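Local structure of RTX-adhesin (Marinomonas primoryensis, 5IRB) at residues A[232-244]-A[271-283]. The protein is part of a 1.5-MDa calcium-binding adhesin that binds its Antarctic bacterium to diatoms and ice, this piece of tandem beta-sandwich domains probably serving in its retention at the cell surface. Sequence-based numbering, arbitrary orientation. Where two conformers were deposited one is given.
With CA (calcium ion), chain K.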
# COMPACT_ATOMS: atom_id res chain seq x y z
N GLU A 232 -54.46 33.18 22.07
CA GLU A 232 -53.35 32.47 21.44
C GLU A 232 -52.92 31.26 22.26
O GLU A 232 -52.63 30.19 21.71
CB GLU A 232 -52.16 33.42 21.22
CG GLU A 232 -52.32 34.38 20.03
CD GLU A 232 -51.40 35.60 20.12
OE1 GLU A 232 -50.82 35.84 21.19
OE2 GLU A 232 -51.27 36.33 19.12
N ALA A 233 -52.89 31.43 23.58
CA ALA A 233 -52.58 30.35 24.51
C ALA A 233 -53.57 29.18 24.47
O ALA A 233 -53.19 28.03 24.70
CB ALA A 233 -52.51 30.89 25.92
N ALA A 234 -54.82 29.49 24.16
CA ALA A 234 -55.86 28.47 24.00
C ALA A 234 -55.63 27.55 22.79
O ALA A 234 -56.10 26.42 22.77
CB ALA A 234 -57.23 29.15 23.89
N GLY A 235 -54.90 28.05 21.79
CA GLY A 235 -54.80 27.36 20.51
C GLY A 235 -53.43 26.84 20.13
O GLY A 235 -52.66 26.38 20.97
N THR A 236 -53.14 26.88 18.83
CA THR A 236 -51.87 26.42 18.30
C THR A 236 -51.12 27.64 17.79
O THR A 236 -51.74 28.53 17.20
CB THR A 236 -52.06 25.41 17.16
OG1 THR A 236 -52.70 24.23 17.67
CG2 THR A 236 -50.72 25.02 16.55
N VAL A 237 -49.83 27.71 18.04
CA VAL A 237 -49.03 28.82 17.53
C VAL A 237 -47.90 28.32 16.63
O VAL A 237 -47.16 27.41 17.00
CB VAL A 237 -48.44 29.66 18.68
CG1 VAL A 237 -47.38 30.61 18.14
CG2 VAL A 237 -49.53 30.44 19.37
N ALA A 238 -47.77 28.94 15.46
CA ALA A 238 -46.68 28.61 14.53
C ALA A 238 -45.40 29.33 14.94
O ALA A 238 -45.29 30.55 14.80
CB ALA A 238 -47.07 28.97 13.10
N VAL A 239 -44.43 28.57 15.45
CA VAL A 239 -43.13 29.13 15.77
C VAL A 239 -42.18 28.92 14.59
O VAL A 239 -42.04 27.81 14.08
CB VAL A 239 -42.56 28.48 17.04
CG1 VAL A 239 -41.17 29.02 17.35
CG2 VAL A 239 -43.54 28.69 18.23
N SER A 240 -41.53 30.00 14.16
CA SER A 240 -40.69 29.98 12.97
C SER A 240 -39.39 30.74 13.18
O SER A 240 -39.25 31.49 14.16
CB SER A 240 -41.45 30.57 11.77
OG SER A 240 -41.68 31.96 11.94
N GLY A 241 -38.43 30.51 12.28
CA GLY A 241 -37.13 31.16 12.33
C GLY A 241 -36.30 30.85 11.10
O GLY A 241 -36.84 30.43 10.08
N THR A 242 -35.00 31.14 11.17
CA THR A 242 -34.06 30.86 10.10
C THR A 242 -32.94 29.92 10.58
O THR A 242 -32.78 29.67 11.79
CB THR A 242 -33.44 32.16 9.52
OG1 THR A 242 -32.57 32.75 10.48
CG2 THR A 242 -34.54 33.17 9.16
N ALA A 243 -32.21 29.36 9.61
CA ALA A 243 -31.13 28.39 9.87
C ALA A 243 -30.35 28.34 8.56
O ALA A 243 -30.84 27.78 7.60
CB ALA A 243 -31.67 27.03 10.24
N THR A 244 -29.22 29.04 8.52
CA THR A 244 -28.35 29.11 7.35
C THR A 244 -26.90 29.19 7.78
O THR A 244 -26.61 29.45 8.94
CB THR A 244 -28.64 30.36 6.48
OG1 THR A 244 -28.37 31.53 7.27
CG2 THR A 244 -30.09 30.41 6.04
N GLY A 271 -33.98 28.31 3.70
CA GLY A 271 -33.34 28.44 5.00
C GLY A 271 -34.27 28.88 6.14
O GLY A 271 -33.82 29.45 7.13
N GLU A 272 -35.56 28.58 6.01
CA GLU A 272 -36.52 28.87 7.08
C GLU A 272 -37.09 27.58 7.67
O GLU A 272 -36.93 26.48 7.11
CB GLU A 272 -37.66 29.77 6.57
CG GLU A 272 -37.20 31.16 6.13
CD GLU A 272 -38.34 32.01 5.57
OE1 GLU A 272 -39.20 32.46 6.35
OE2 GLU A 272 -38.37 32.23 4.34
N TRP A 273 -37.74 27.72 8.82
CA TRP A 273 -38.41 26.59 9.43
C TRP A 273 -39.61 27.10 10.19
O TRP A 273 -39.61 28.25 10.65
CB TRP A 273 -37.45 25.81 10.33
CG TRP A 273 -36.79 26.68 11.36
CD1 TRP A 273 -35.55 27.26 11.28
CD2 TRP A 273 -37.31 27.03 12.64
NE1 TRP A 273 -35.29 27.98 12.41
CE2 TRP A 273 -36.36 27.86 13.29
CE3 TRP A 273 -38.51 26.76 13.32
CZ2 TRP A 273 -36.55 28.42 14.55
CZ3 TRP A 273 -38.70 27.31 14.59
CH2 TRP A 273 -37.72 28.11 15.19
N SER A 274 -40.65 26.28 10.29
CA SER A 274 -41.81 26.61 11.12
C SER A 274 -42.35 25.31 11.73
O SER A 274 -42.25 24.24 11.11
CB SER A 274 -42.90 27.33 10.31
OG SER A 274 -43.99 27.70 11.15
N VAL A 275 -42.86 25.40 12.95
CA VAL A 275 -43.47 24.24 13.58
C VAL A 275 -44.64 24.67 14.45
O VAL A 275 -44.61 25.74 15.07
CB VAL A 275 -42.42 23.43 14.39
CG1 VAL A 275 -41.78 24.28 15.47
CG2 VAL A 275 -43.02 22.16 14.97
N ASP A 276 -45.68 23.84 14.49
CA ASP A 276 -46.86 24.17 15.29
C ASP A 276 -46.68 23.76 16.75
O ASP A 276 -46.37 22.62 17.07
CB ASP A 276 -48.10 23.52 14.68
CG ASP A 276 -48.62 24.27 13.45
OD1 ASP A 276 -48.17 25.41 13.18
OD2 ASP A 276 -49.47 23.71 12.73
N VAL A 277 -46.87 24.73 17.64
CA VAL A 277 -46.66 24.53 19.06
C VAL A 277 -47.95 24.80 19.84
O VAL A 277 -48.66 25.75 19.53
CB VAL A 277 -45.55 25.46 19.56
CG1 VAL A 277 -45.31 25.26 21.05
CG2 VAL A 277 -44.26 25.20 18.77
N ALA A 278 -48.27 23.96 20.82
CA ALA A 278 -49.41 24.23 21.70
C ALA A 278 -49.22 25.53 22.46
O ALA A 278 -48.20 25.74 23.12
CB ALA A 278 -49.61 23.07 22.67
N GLY A 279 -50.23 26.39 22.43
CA GLY A 279 -50.18 27.66 23.12
C GLY A 279 -49.97 27.52 24.62
O GLY A 279 -49.34 28.38 25.25
N SER A 280 -50.52 26.45 25.19
CA SER A 280 -50.39 26.23 26.63
C SER A 280 -48.92 26.08 26.99
O SER A 280 -48.49 26.49 28.07
CB SER A 280 -51.20 25.00 27.08
OG SER A 280 -50.87 23.86 26.31
N ASP A 281 -48.13 25.49 26.10
CA ASP A 281 -46.71 25.33 26.33
C ASP A 281 -45.97 26.67 26.27
O ASP A 281 -45.11 26.95 27.10
CB ASP A 281 -46.12 24.35 25.32
CG ASP A 281 -46.55 22.93 25.60
OD1 ASP A 281 -46.83 22.64 26.79
OD2 ASP A 281 -46.56 22.10 24.67
N LEU A 282 -46.32 27.51 25.31
CA LEU A 282 -45.67 28.80 25.20
C LEU A 282 -46.06 29.69 26.38
O LEU A 282 -45.26 30.51 26.83
CB LEU A 282 -46.01 29.49 23.88
CG LEU A 282 -45.46 28.74 22.66
CD1 LEU A 282 -46.19 29.15 21.38
CD2 LEU A 282 -43.97 28.97 22.54
N ALA A 283 -47.29 29.51 26.86
CA ALA A 283 -47.78 30.22 28.05
C ALA A 283 -46.99 29.89 29.32
O ALA A 283 -46.86 30.72 30.21
CB ALA A 283 -49.26 29.93 28.27
CA CA K . -49.57 37.95 20.20
O HOH W 1 -38.97 32.38 8.87
O HOH W 2 -51.11 39.34 21.29
O HOH W 3 -50.19 38.63 17.90
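Trp273 lies flat across the backbone of Gly241, its antiparallel partner, with Gly241 N 3.4 Å above the plane of the indole and over its centre. A first torsion of 54°, which sets CG between the backbone N and the carbonyl carbon, turns the ring onto the neighbouring strand; glycine leaves the bare main chain for it to cover, and Gly241 CA makes a CH-pi contact with the five-membered ring. At the ring's edge, in plane, NE1 gives a weak hydrogen bond to Thr242 O (3.1 Å), while the side chains of Trp273 and Val239 lie side by side, with CZ3 4.1 Å from Val239 CG1. On the same face of the sheet, Val239 CG2 meets Val277 CG2 at 3.6 Å, and Leu282 CD1 from helix 279-284 packs against Val237 CB at 3.6 Å. Phe288, Leu256 and Ile258 of the facing sheet close over this row. The opposite face of the sheet carries Ser240, Ser274, Thr236 and Asp276; the last two side chains cross at about a right angle, CG2 touching CB. Paired backbone bonds join Val237 to Val277, Val239 to Val275 and Gly241 to Trp273; past this ladder, Gly279 N bonds to Gly235 O (2.8 Å). In helix 230-234, Glu232 grips a calcium ion with both carboxylate oxygens, with Thr223, Asp225, Val227 O and two waters. Strands 216-219, 236-244 and 272-278 form one sheet of a probable Ig-like beta-sandwich, the last domain in this piece.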